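Long-range contacts in farnesyl diphosphate synthase (PDB 3M0G), which probably condenses isopentenyl diphosphate with farnesyl diphosphate to give geranylgeranyl diphosphate, a magnesium-dependent step in making carotenoids and other isoprenoids: residues A13-M18 / M64-L68; F47-E51 / T276-C280; V70-H74 / L182-A186; D81-D87 / Q153-I157. One frame throughout, in Å; residues are numbered along the deposited sequence.

Contact 1. Residues A13-M18 / M64-L68; sequences AVETAM and MPAAL. Unlike the reference sequence in segment 13-18: Ala13 (reference Gly), Thr16 (reference Ala).
Met64, present as selenomethionine, begins this contact by reaching across to three residues of 13-18. Its CG stands anti to the backbone N, and like-handed bends at chi2 and chi3 (both 66°) curl the end of the chain along the facing helix. CG and SE lie against the methyl of Ala17, Met64 SE comes 4.1 Å from Val14 CG2, and Met64 CE meets Ala13 CB at 3.9 Å. One turn later Leu68 spreads its two methyls over the same helix. Leu68 CD1 rests on Ala17 CB at 3.8 Å, while Leu68 CD2 is shared by Val14 CG1, 3.9 Å away, and the selenomethionine Met18. The Met18 and Leu68 side chains run alongside each other in opposite senses, and this carries Met18 CE to within 3.5 Å of the backbone O of Leu68. Val14 also leans on Ala46 of helix 44-55, tying a third helix to the joint. The short segments cross nearly at right angles (84°), their axes 10.4 Å apart, and are held by apolar contact. The result is a helix laid across another, here the N-terminal helix 3-23 over helix 60-81, within the all-helical isoprenoid synthase fold.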
loop_
_atom_site.group_PDB
_atom_site.type_symbol
_atom_site.label_atom_id
_atom_site.label_comp_id
_atom_site.label_asym_id
_atom_site.label_seq_id
_atom_site.Cartn_x
_atom_site.Cartn_y
_atom_site.Cartn_z
ATOM N N ALA B 13 18.052 8.239 -14.949
ATOM C CA ALA B 13 16.804 7.965 -15.632
ATOM C C ALA B 13 15.688 7.878 -14.604
ATOM O O ALA B 13 14.617 8.447 -14.807
ATOM C CB ALA B 13 16.909 6.684 -16.433
ATOM N N VAL B 14 15.961 7.197 -13.488
ATOM C CA VAL B 14 14.965 7.047 -12.423
ATOM C C VAL B 14 14.628 8.365 -11.747
ATOM O O VAL B 14 13.454 8.640 -11.509
ATOM C CB VAL B 14 15.360 5.992 -11.378
ATOM C CG1 VAL B 14 14.338 5.955 -10.226
ATOM C CG2 VAL B 14 15.441 4.627 -12.025
ATOM N N GLU B 15 15.642 9.176 -11.444
ATOM C CA GLU B 15 15.416 10.488 -10.834
ATOM C C GLU B 15 14.469 11.372 -11.644
ATOM O O GLU B 15 13.589 12.016 -11.079
ATOM C CB GLU B 15 16.743 11.214 -10.561
ATOM C CG GLU B 15 16.607 12.516 -9.777
ATOM C CD GLU B 15 16.482 12.317 -8.268
ATOM O OE1 GLU B 15 16.088 11.220 -7.817
ATOM O OE2 GLU B 15 16.791 13.278 -7.528
ATOM N N THR B 16 14.645 11.382 -12.971
ATOM C CA THR B 16 13.838 12.189 -13.865
ATOM C C THR B 16 12.418 11.648 -13.933
ATOM O O THR B 16 11.452 12.401 -13.801
ATOM C CB THR B 16 14.445 12.211 -15.311
ATOM O OG1 THR B 16 15.832 12.541 -15.243
ATOM C CG2 THR B 16 13.731 13.226 -16.196
ATOM N N ALA B 17 12.310 10.338 -14.136
ATOM C CA ALA B 17 11.027 9.671 -14.263
ATOM C C ALA B 17 10.206 9.790 -12.979
ATOM O O ALA B 17 9.015 10.103 -13.043
ATOM C CB ALA B 17 11.226 8.211 -14.643
HETATM N N MSE B 18 10.847 9.563 -11.830
HETATM C CA MSE B 18 10.163 9.664 -10.532
HETATM C C MSE B 18 9.606 11.058 -10.269
HETATM O O MSE B 18 8.443 11.199 -9.880
HETATM C CB MSE B 18 11.073 9.248 -9.384
HETATM C CG MSE B 18 10.359 9.278 -8.035
HETATM SE SE MSE B 18 9.141 7.800 -7.885
HETATM C CE MSE B 18 10.432 6.405 -7.414
HETATM N N MSE B 64 10.532 0.609 -16.907
HETATM C CA MSE B 64 10.626 1.754 -15.983
HETATM C C MSE B 64 9.531 1.843 -14.893
HETATM O O MSE B 64 9.856 2.094 -13.710
HETATM C CB MSE B 64 10.730 3.072 -16.744
HETATM C CG MSE B 64 10.819 4.281 -15.835
HETATM SE SE MSE B 64 12.481 4.257 -14.823
HETATM C CE MSE B 64 13.684 4.482 -16.304
ATOM N N PRO B 65 8.241 1.653 -15.272
ATOM C CA PRO B 65 7.216 1.710 -14.226
ATOM C C PRO B 65 7.455 0.699 -13.101
ATOM O O PRO B 65 7.105 0.975 -11.966
ATOM C CB PRO B 65 5.918 1.388 -14.973
ATOM C CG PRO B 65 6.219 1.760 -16.405
ATOM C CD PRO B 65 7.649 1.413 -16.602
ATOM N N ALA B 66 8.048 -0.449 -13.418
ATOM C CA ALA B 66 8.371 -1.437 -12.391
ATOM C C ALA B 66 9.516 -0.955 -11.496
ATOM O O ALA B 66 9.482 -1.141 -10.273
ATOM C CB ALA B 66 8.693 -2.788 -13.013
ATOM N N ALA B 67 10.508 -0.326 -12.118
ATOM C CA ALA B 67 11.639 0.269 -11.413
ATOM C C ALA B 67 11.154 1.380 -10.510
ATOM O O ALA B 67 11.597 1.503 -9.370
ATOM C CB ALA B 67 12.648 0.816 -12.402
ATOM N N LEU B 68 10.239 2.191 -11.035
ATOM C CA LEU B 68 9.638 3.270 -10.268
ATOM C C LEU B 68 8.850 2.740 -9.077
ATOM O O LEU B 68 8.964 3.254 -7.955
ATOM C CB LEU B 68 8.770 4.144 -11.174
ATOM C CG LEU B 68 9.560 5.097 -12.075
ATOM C CD1 LEU B 68 8.631 6.027 -12.869
ATOM C CD2 LEU B 68 10.570 5.899 -11.254
#

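Contact 2. Residues F47-E51 / T276-C280; sequences FLAIE and TLRAC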
loop_
_atom_site.group_PDB
_atom_site.type_symbol
_atom_site.label_atom_id
_atom_site.label_comp_id
_atom_site.label_asym_id
_atom_site.label_seq_id
_atom_site.Cartn_x
_atom_site.Cartn_y
_atom_site.Cartn_z
ATOM N N PHE B 47 17.652 -0.642 -10.246
ATOM C CA PHE B 47 18.686 -1.176 -11.109
ATOM C C PHE B 47 18.434 -2.661 -11.386
ATOM O O PHE B 47 18.454 -3.089 -12.522
ATOM C CB PHE B 47 20.068 -0.922 -10.495
ATOM C CG PHE B 47 21.205 -1.443 -11.308
ATOM C CD1 PHE B 47 21.769 -0.669 -12.320
ATOM C CD2 PHE B 47 21.736 -2.700 -11.045
ATOM C CE1 PHE B 47 22.841 -1.148 -13.073
ATOM C CE2 PHE B 47 22.814 -3.188 -11.790
ATOM C CZ PHE B 47 23.364 -2.413 -12.801
ATOM N N LEU B 48 18.140 -3.429 -10.347
ATOM C CA LEU B 48 17.828 -4.857 -10.463
ATOM C C LEU B 48 16.593 -5.189 -11.311
ATOM O O LEU B 48 16.563 -6.230 -11.997
ATOM C CB LEU B 48 17.647 -5.469 -9.069
ATOM C CG LEU B 48 18.887 -5.676 -8.190
ATOM C CD1 LEU B 48 18.402 -6.184 -6.835
ATOM C CD2 LEU B 48 19.814 -6.682 -8.800
ATOM N N ALA B 49 15.608 -4.302 -11.284
ATOM C CA ALA B 49 14.397 -4.459 -12.071
ATOM C C ALA B 49 14.746 -4.263 -13.529
ATOM O O ALA B 49 14.426 -5.100 -14.380
ATOM C CB ALA B 49 13.341 -3.433 -11.641
ATOM N N ILE B 50 15.421 -3.152 -13.809
ATOM C CA ILE B 50 15.803 -2.816 -15.189
ATOM C C ILE B 50 16.790 -3.814 -15.791
ATOM O O ILE B 50 16.776 -4.090 -17.021
ATOM C CB ILE B 50 16.384 -1.377 -15.265
ATOM C CG1 ILE B 50 15.258 -0.352 -15.052
ATOM C CG2 ILE B 50 17.079 -1.138 -16.624
ATOM C CD1 ILE B 50 15.713 1.062 -14.629
ATOM N N GLU B 51 17.691 -4.303 -14.939
ATOM C CA GLU B 51 18.725 -5.202 -15.386
ATOM C C GLU B 51 18.172 -6.591 -15.636
ATOM O O GLU B 51 18.575 -7.266 -16.567
ATOM C CB GLU B 51 19.880 -5.233 -14.394
ATOM C CG GLU B 51 20.622 -3.902 -14.261
ATOM C CD GLU B 51 21.008 -3.278 -15.586
ATOM O OE1 GLU B 51 21.918 -3.809 -16.275
ATOM O OE2 GLU B 51 20.406 -2.237 -15.940
ATOM N N THR B 276 26.348 -8.444 -15.975
ATOM C CA THR B 276 26.035 -7.194 -15.287
ATOM C C THR B 276 25.401 -7.472 -13.903
ATOM O O THR B 276 25.759 -6.829 -12.927
ATOM C CB THR B 276 25.162 -6.263 -16.155
ATOM O OG1 THR B 276 25.857 -5.983 -17.365
ATOM C CG2 THR B 276 24.881 -4.945 -15.439
ATOM N N LEU B 277 24.505 -8.453 -13.815
ATOM C CA LEU B 277 23.969 -8.861 -12.504
ATOM C C LEU B 277 24.989 -9.537 -11.582
ATOM O O LEU B 277 24.912 -9.386 -10.359
ATOM C CB LEU B 277 22.735 -9.750 -12.655
ATOM C CG LEU B 277 21.421 -9.108 -13.108
ATOM C CD1 LEU B 277 20.290 -10.111 -13.072
ATOM C CD2 LEU B 277 21.084 -7.924 -12.250
ATOM N N ARG B 278 25.901 -10.319 -12.153
ATOM C CA ARG B 278 27.003 -10.897 -11.387
ATOM C C ARG B 278 27.889 -9.792 -10.800
ATOM O O ARG B 278 28.271 -9.865 -9.646
ATOM C CB ARG B 278 27.813 -11.903 -12.231
ATOM C CG ARG B 278 27.044 -13.207 -12.504
ATOM C CD ARG B 278 27.781 -14.188 -13.432
ATOM N NE ARG B 278 27.326 -15.556 -13.174
ATOM C CZ ARG B 278 27.459 -16.586 -14.005
ATOM N NH1 ARG B 278 28.035 -16.430 -15.190
ATOM N NH2 ARG B 278 26.998 -17.779 -13.647
ATOM N N ALA B 279 28.165 -8.754 -11.580
ATOM C CA ALA B 279 28.977 -7.619 -11.098
ATOM C C ALA B 279 28.273 -6.840 -9.979
ATOM O O ALA B 279 28.912 -6.413 -9.008
ATOM C CB ALA B 279 29.379 -6.697 -12.268
ATOM N N CYS B 280 26.950 -6.699 -10.095
ATOM C CA CYS B 280 26.178 -6.015 -9.071
ATOM C C CYS B 280 26.267 -6.734 -7.722
ATOM O O CYS B 280 26.387 -6.086 -6.686
ATOM C CB CYS B 280 24.717 -5.868 -9.487
ATOM S SG CYS B 280 23.726 -4.966 -8.279
#
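Cys280 SG lies beside the aromatic ring of Phe47 in an oblique sulfur-aromatic contact, 5.1 Å from the ring centroid and 65° off its normal. With CG of Phe47 anti to the backbone N (chi1 180°), the ring extends to the facing helix, where most of the packing is apolar. Phe47 CZ meets Thr276 CG2 at 4.0 Å, the two side chains crossing at about a right angle. Glu51 OE1 lies 3.3 Å from the same Thr276 CG2. Beside this, one methyl of Leu277 serves two partners: Leu277 CD2 is 3.6 Å from Glu51 CB and 3.9 Å from Leu48 CD2. The charged end of Glu51 has its main partner beyond these segments, in a salt bridge from OE2 to Arg6 of helix 3-23, which also packs on Phe47. With an alanine at Phe47, the Cys280 sulfur and the Thr276 methyl would probably lose the ring they lie against, and a gap would open between the three helices. At 162°, with axes 10.9 Å apart, the segments show antiparallel helix packing that brings the last helix, 275-285, onto helix 44-55 from the first part of the chain, in the all-helical prenyltransferase fold.

Contact 3. Residues V70-H74 / L182-A186; sequences VEALH and LISFA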
loop_
_atom_site.group_PDB
_atom_site.type_symbol
_atom_site.label_atom_id
_atom_site.label_comp_id
_atom_site.label_asym_id
_atom_site.label_seq_id
_atom_site.Cartn_x
_atom_site.Cartn_y
_atom_site.Cartn_z
ATOM N N VAL B 70 9.181 -0.075 -7.346
ATOM C CA VAL B 70 10.032 -0.589 -6.274
ATOM C C VAL B 70 10.771 0.516 -5.535
ATOM O O VAL B 70 10.951 0.421 -4.328
ATOM C CB VAL B 70 10.979 -1.800 -6.696
ATOM C CG1 VAL B 70 12.152 -1.372 -7.571
ATOM C CG2 VAL B 70 11.481 -2.558 -5.484
ATOM N N GLU B 71 11.181 1.562 -6.254
ATOM C CA GLU B 71 11.792 2.722 -5.597
ATOM C C GLU B 71 10.774 3.488 -4.749
ATOM O O GLU B 71 11.078 3.940 -3.635
ATOM C CB GLU B 71 12.449 3.633 -6.622
ATOM C CG GLU B 71 13.728 3.075 -7.200
ATOM C CD GLU B 71 14.832 2.921 -6.149
ATOM O OE1 GLU B 71 15.049 3.866 -5.362
ATOM O OE2 GLU B 71 15.479 1.851 -6.124
ATOM N N ALA B 72 9.557 3.618 -5.274
ATOM C CA ALA B 72 8.451 4.186 -4.503
ATOM C C ALA B 72 8.184 3.405 -3.221
ATOM O O ALA B 72 8.014 3.995 -2.156
ATOM C CB ALA B 72 7.186 4.261 -5.353
ATOM N N LEU B 73 8.127 2.074 -3.329
ATOM C CA LEU B 73 7.840 1.226 -2.184
ATOM C C LEU B 73 8.996 1.367 -1.171
ATOM O O LEU B 73 8.763 1.477 0.038
ATOM C CB LEU B 73 7.608 -0.245 -2.631
ATOM C CG LEU B 73 6.819 -1.275 -1.782
ATOM C CD1 LEU B 73 7.426 -1.455 -0.409
ATOM C CD2 LEU B 73 5.308 -0.932 -1.651
ATOM N N HIS B 74 10.229 1.379 -1.663
ATOM C CA HIS B 74 11.396 1.513 -0.773
ATOM C C HIS B 74 11.349 2.849 -0.048
ATOM O O HIS B 74 11.594 2.919 1.177
ATOM C CB HIS B 74 12.697 1.380 -1.558
ATOM C CG HIS B 74 13.923 1.456 -0.704
ATOM N ND1 HIS B 74 14.929 2.375 -0.922
ATOM C CD2 HIS B 74 14.310 0.723 0.361
ATOM C CE1 HIS B 74 15.881 2.202 -0.024
ATOM N NE2 HIS B 74 15.525 1.214 0.775
ATOM N N LEU B 182 12.171 -7.391 -0.746
ATOM C CA LEU B 182 12.031 -6.292 -1.745
ATOM C C LEU B 182 13.049 -6.390 -2.840
ATOM O O LEU B 182 12.744 -6.073 -4.007
ATOM C CB LEU B 182 12.158 -4.896 -1.106
ATOM C CG LEU B 182 11.473 -3.726 -1.847
ATOM C CD1 LEU B 182 9.994 -4.013 -2.158
ATOM C CD2 LEU B 182 11.613 -2.367 -1.171
ATOM N N ILE B 183 14.266 -6.793 -2.472
ATOM C CA ILE B 183 15.314 -7.042 -3.487
ATOM C C ILE B 183 14.931 -8.186 -4.427
ATOM O O ILE B 183 15.281 -8.156 -5.636
ATOM C CB ILE B 183 16.695 -7.291 -2.820
ATOM C CG1 ILE B 183 17.339 -5.951 -2.429
ATOM C CG2 ILE B 183 17.636 -8.140 -3.721
ATOM C CD1 ILE B 183 18.076 -5.980 -1.053
ATOM N N SER B 184 14.299 -9.215 -3.867
ATOM C CA SER B 184 13.829 -10.357 -4.649
ATOM C C SER B 184 12.702 -9.950 -5.598
ATOM O O SER B 184 12.658 -10.394 -6.764
ATOM C CB SER B 184 13.363 -11.504 -3.747
ATOM O OG SER B 184 12.946 -12.610 -4.556
ATOM N N PHE B 185 11.796 -9.095 -5.115
ATOM C CA PHE B 185 10.834 -8.526 -6.043
ATOM C C PHE B 185 11.546 -7.870 -7.218
ATOM O O PHE B 185 11.224 -8.189 -8.352
ATOM C CB PHE B 185 9.886 -7.513 -5.424
ATOM C CG PHE B 185 9.066 -6.777 -6.454
ATOM C CD1 PHE B 185 7.935 -7.386 -7.026
ATOM C CD2 PHE B 185 9.434 -5.505 -6.889
ATOM C CE1 PHE B 185 7.158 -6.721 -8.000
ATOM C CE2 PHE B 185 8.656 -4.833 -7.846
ATOM C CZ PHE B 185 7.513 -5.451 -8.402
ATOM N N ALA B 186 12.486 -6.943 -6.957
ATOM C CA ALA B 186 13.185 -6.219 -8.054
ATOM C C ALA B 186 13.855 -7.153 -9.050
ATOM O O ALA B 186 13.820 -6.918 -10.275
ATOM C CB ALA B 186 14.235 -5.223 -7.501
#
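Val70 and Leu182 are brought together by their first torsions. At chi1 73° Val70 places CG1 in the crowded position between its backbone N and carbonyl carbon, which leaves CG2 anti to the N and directed across the interface. Leu182, with chi1 at -155°, holds CG roughly anti to its own N and extends its forked end to meet it. The two side chains pass each other head to tail, with Val70 CG2 3.8 Å from Leu182 CG. That same valine methyl is the hub of the contact: it also approaches the edge of the Phe185 ring, near the ring plane, at 3.9 Å from CD2, and lies 4.3 Å from Ala186 CB. The ring therefore presents its rim to the valine.

The two branches of Leu182 go to different neighbours. Leu182 CD1 lies between Val70 and Leu73, 4.0 Å from Leu73 CD1, whereas Leu182 CD2 settles against the aliphatic base of His74, 3.9 Å from its CB. Apolar contact thus joins nearly antiparallel segments (170°) whose axes lie 10.9 Å apart, deep in the helical bundle of this prenyltransferase; the contact's centre is about 4 Å from that of the chain. Helix 130-144 packs on the Phe185 ring through Leu136, Ala139 and Leu140, and helix 104-121 touches Leu73 through Gln115 and Ala118. Helix 199-219 meets Ile183 through Phe212 and Ser184 through Ala205. Arg45 of helix 44-55 reaches Val70, His74 and Leu182, so helices 60-81 and 168-194 meet with four other helices packed around their joint.

Contact 4. Residues D81-D87 / Q153-I157; sequences DDMPCMD and QALDI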
loop_
_atom_site.group_PDB
_atom_site.type_symbol
_atom_site.label_atom_id
_atom_site.label_comp_id
_atom_site.label_asym_id
_atom_site.label_seq_id
_atom_site.Cartn_x
_atom_site.Cartn_y
_atom_site.Cartn_z
ATOM N N ASP B 81 10.179 4.413 8.682
ATOM C CA ASP B 81 11.187 3.812 9.560
ATOM C C ASP B 81 11.980 4.846 10.323
ATOM O O ASP B 81 12.366 4.608 11.476
ATOM C CB ASP B 81 12.109 2.879 8.775
ATOM C CG ASP B 81 11.407 1.604 8.367
ATOM O OD1 ASP B 81 10.308 1.319 8.902
ATOM O OD2 ASP B 81 11.945 0.902 7.502
ATOM N N ASP B 82 12.173 6.004 9.693
ATOM C CA ASP B 82 12.855 7.148 10.308
ATOM C C ASP B 82 12.055 7.801 11.423
ATOM O O ASP B 82 12.622 8.541 12.225
ATOM C CB ASP B 82 13.208 8.204 9.252
ATOM C CG ASP B 82 14.215 7.704 8.252
ATOM O OD1 ASP B 82 14.861 6.664 8.531
ATOM O OD2 ASP B 82 14.343 8.316 7.169
HETATM N N MSE B 83 10.749 7.526 11.491
HETATM C CA MSE B 83 9.902 8.191 12.494
HETATM C C MSE B 83 10.329 7.863 13.931
HETATM O O MSE B 83 10.864 6.776 14.181
HETATM C CB MSE B 83 8.410 7.885 12.285
HETATM C CG MSE B 83 7.807 8.479 11.039
HETATM SE SE MSE B 83 5.920 7.997 10.837
HETATM C CE MSE B 83 6.041 6.121 11.259
ATOM N N PRO B 84 10.073 8.799 14.874
ATOM C CA PRO B 84 10.512 8.712 16.278
ATOM C C PRO B 84 10.154 7.387 16.956
ATOM O O PRO B 84 10.990 6.814 17.650
ATOM C CB PRO B 84 9.789 9.887 16.945
ATOM C CG PRO B 84 9.623 10.886 15.824
ATOM C CD PRO B 84 9.298 10.036 14.631
ATOM N N CYS B 85 8.932 6.899 16.742
ATOM C CA CYS B 85 8.485 5.650 17.370
ATOM C C CYS B 85 9.121 4.425 16.721
ATOM O O CYS B 85 8.982 3.318 17.212
ATOM C CB CYS B 85 6.956 5.540 17.339
ATOM S SG CYS B 85 6.300 5.382 15.682
HETATM N N MSE B 86 9.814 4.634 15.605
HETATM C CA MSE B 86 10.502 3.563 14.917
HETATM C C MSE B 86 12.004 3.725 15.157
HETATM O O MSE B 86 12.467 3.597 16.293
HETATM C CB MSE B 86 10.146 3.590 13.422
HETATM C CG MSE B 86 8.649 3.369 13.121
HETATM SE SE MSE B 86 8.243 1.458 12.869
HETATM C CE MSE B 86 9.261 1.230 11.306
ATOM N N ASP B 87 12.757 4.035 14.106
ATOM C CA ASP B 87 14.203 4.207 14.213
ATOM C C ASP B 87 14.640 5.580 14.700
ATOM O O ASP B 87 15.779 5.729 15.152
ATOM C CB ASP B 87 14.889 3.902 12.879
ATOM C CG ASP B 87 14.647 2.490 12.404
ATOM O OD1 ASP B 87 14.097 1.652 13.169
ATOM O OD2 ASP B 87 15.008 2.223 11.251
ATOM N N GLN B 153 10.274 -5.750 9.510
ATOM C CA GLN B 153 10.435 -4.472 10.233
ATOM C C GLN B 153 9.918 -4.653 11.639
ATOM O O GLN B 153 10.514 -4.178 12.580
ATOM C CB GLN B 153 9.659 -3.313 9.601
ATOM C CG GLN B 153 10.070 -1.940 10.174
ATOM C CD GLN B 153 11.592 -1.673 10.116
ATOM O OE1 GLN B 153 12.254 -1.532 11.150
ATOM N NE2 GLN B 153 12.139 -1.602 8.902
ATOM N N ALA B 154 8.796 -5.340 11.741
ATOM C CA ALA B 154 8.179 -5.649 13.030
ATOM C C ALA B 154 9.072 -6.543 13.887
ATOM O O ALA B 154 9.137 -6.380 15.121
ATOM C CB ALA B 154 6.844 -6.310 12.797
ATOM N N LEU B 155 9.695 -7.536 13.267
ATOM C CA LEU B 155 10.679 -8.353 13.977
ATOM C C LEU B 155 11.868 -7.517 14.465
ATOM O O LEU B 155 12.379 -7.734 15.574
ATOM C CB LEU B 155 11.158 -9.524 13.112
ATOM C CG LEU B 155 10.139 -10.637 12.843
ATOM C CD1 LEU B 155 10.608 -11.464 11.661
ATOM C CD2 LEU B 155 9.855 -11.518 14.052
ATOM N N ASP B 156 12.287 -6.557 13.643
ATOM C CA ASP B 156 13.448 -5.717 13.935
ATOM C C ASP B 156 13.173 -4.661 14.995
ATOM O O ASP B 156 14.055 -4.347 15.787
ATOM C CB ASP B 156 13.998 -5.068 12.666
ATOM C CG ASP B 156 15.485 -4.726 12.778
ATOM O OD1 ASP B 156 16.125 -5.086 13.802
ATOM O OD2 ASP B 156 16.023 -4.107 11.831
ATOM N N ILE B 157 11.949 -4.131 15.024
ATOM C CA ILE B 157 11.526 -3.210 16.092
ATOM C C ILE B 157 11.472 -3.933 17.442
ATOM O O ILE B 157 11.927 -3.397 18.462
ATOM C CB ILE B 157 10.166 -2.512 15.756
ATOM C CG1 ILE B 157 10.357 -1.483 14.635
ATOM C CG2 ILE B 157 9.525 -1.873 17.002
ATOM C CD1 ILE B 157 11.647 -0.644 14.753
#
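Asp81 faces Gln153 at the start of the first aspartate-rich motif of the polyprenyl synthases, here Asp-Asp-Met-Pro-Cys-Met-Asp, which in this family binds the allylic diphosphate through magnesium. Gln153 holds CG anti to its backbone N (chi1 -168°) and bends at chi2, presenting its amide nitrogen to the carboxylate. Asp81 OD2 is 2.9 Å from Gln153 NE2, yet the angle is too poor for a hydrogen bond, and the carboxylate and amide planes are turned 54° apart.

Asp82 turns aside to make a salt bridge with Arg92. From Met83 the chain enters a type I beta turn, closed by Met86 N on Met83 O at 2.8 Å. Asp87 N then returns to Asp81 O at 2.7 Å, drawing the two ends of the motif together. The turn places the selenomethionine Met86 over helix 149-159, where its chain crosses Ile157 at about a right angle and brings Met86 SE 4.0 Å from Ile157 CG1. Its terminal methyl also lies near Gln153, but the model crowds that methyl and its exact place is doubtful. Leu109 of the second subunit packs on Gln153 and Ala154, so the contact forms part of the dimer interface. An alanine in place of Gln153 would probably leave the Asp81 carboxylate without its amide neighbour and take away part of the surface on which that Leu109 packs. At the end of the motif, the Asp87 side chain slants across that of Ile157, its OD1 passing 3.7 Å from Ile157 CD1.

Contacts 1, 2 and 3 form one continuous block of packing, their centres 12 to 15 Å apart. Contacts 1 and 3 share helix 60-81, and Met18 CE of contact 1 touches Glu71 CB at 3.5 Å. Leu48 CB of contact 2 meets Ala186 CB of contact 3 at 3.8 Å, and Ile50 CD1 lies 3.8 Å from Ala67 CB, which closes the triangle. Contact 4 stands apart: its centre is about 18 Å from that of contact 3, with nearest atoms about 7 Å away, and about 29 Å from that of contact 2. Helix 60-81 runs from the packed block to the aspartate-rich motif, the probable magnesium-diphosphate site, at its far end.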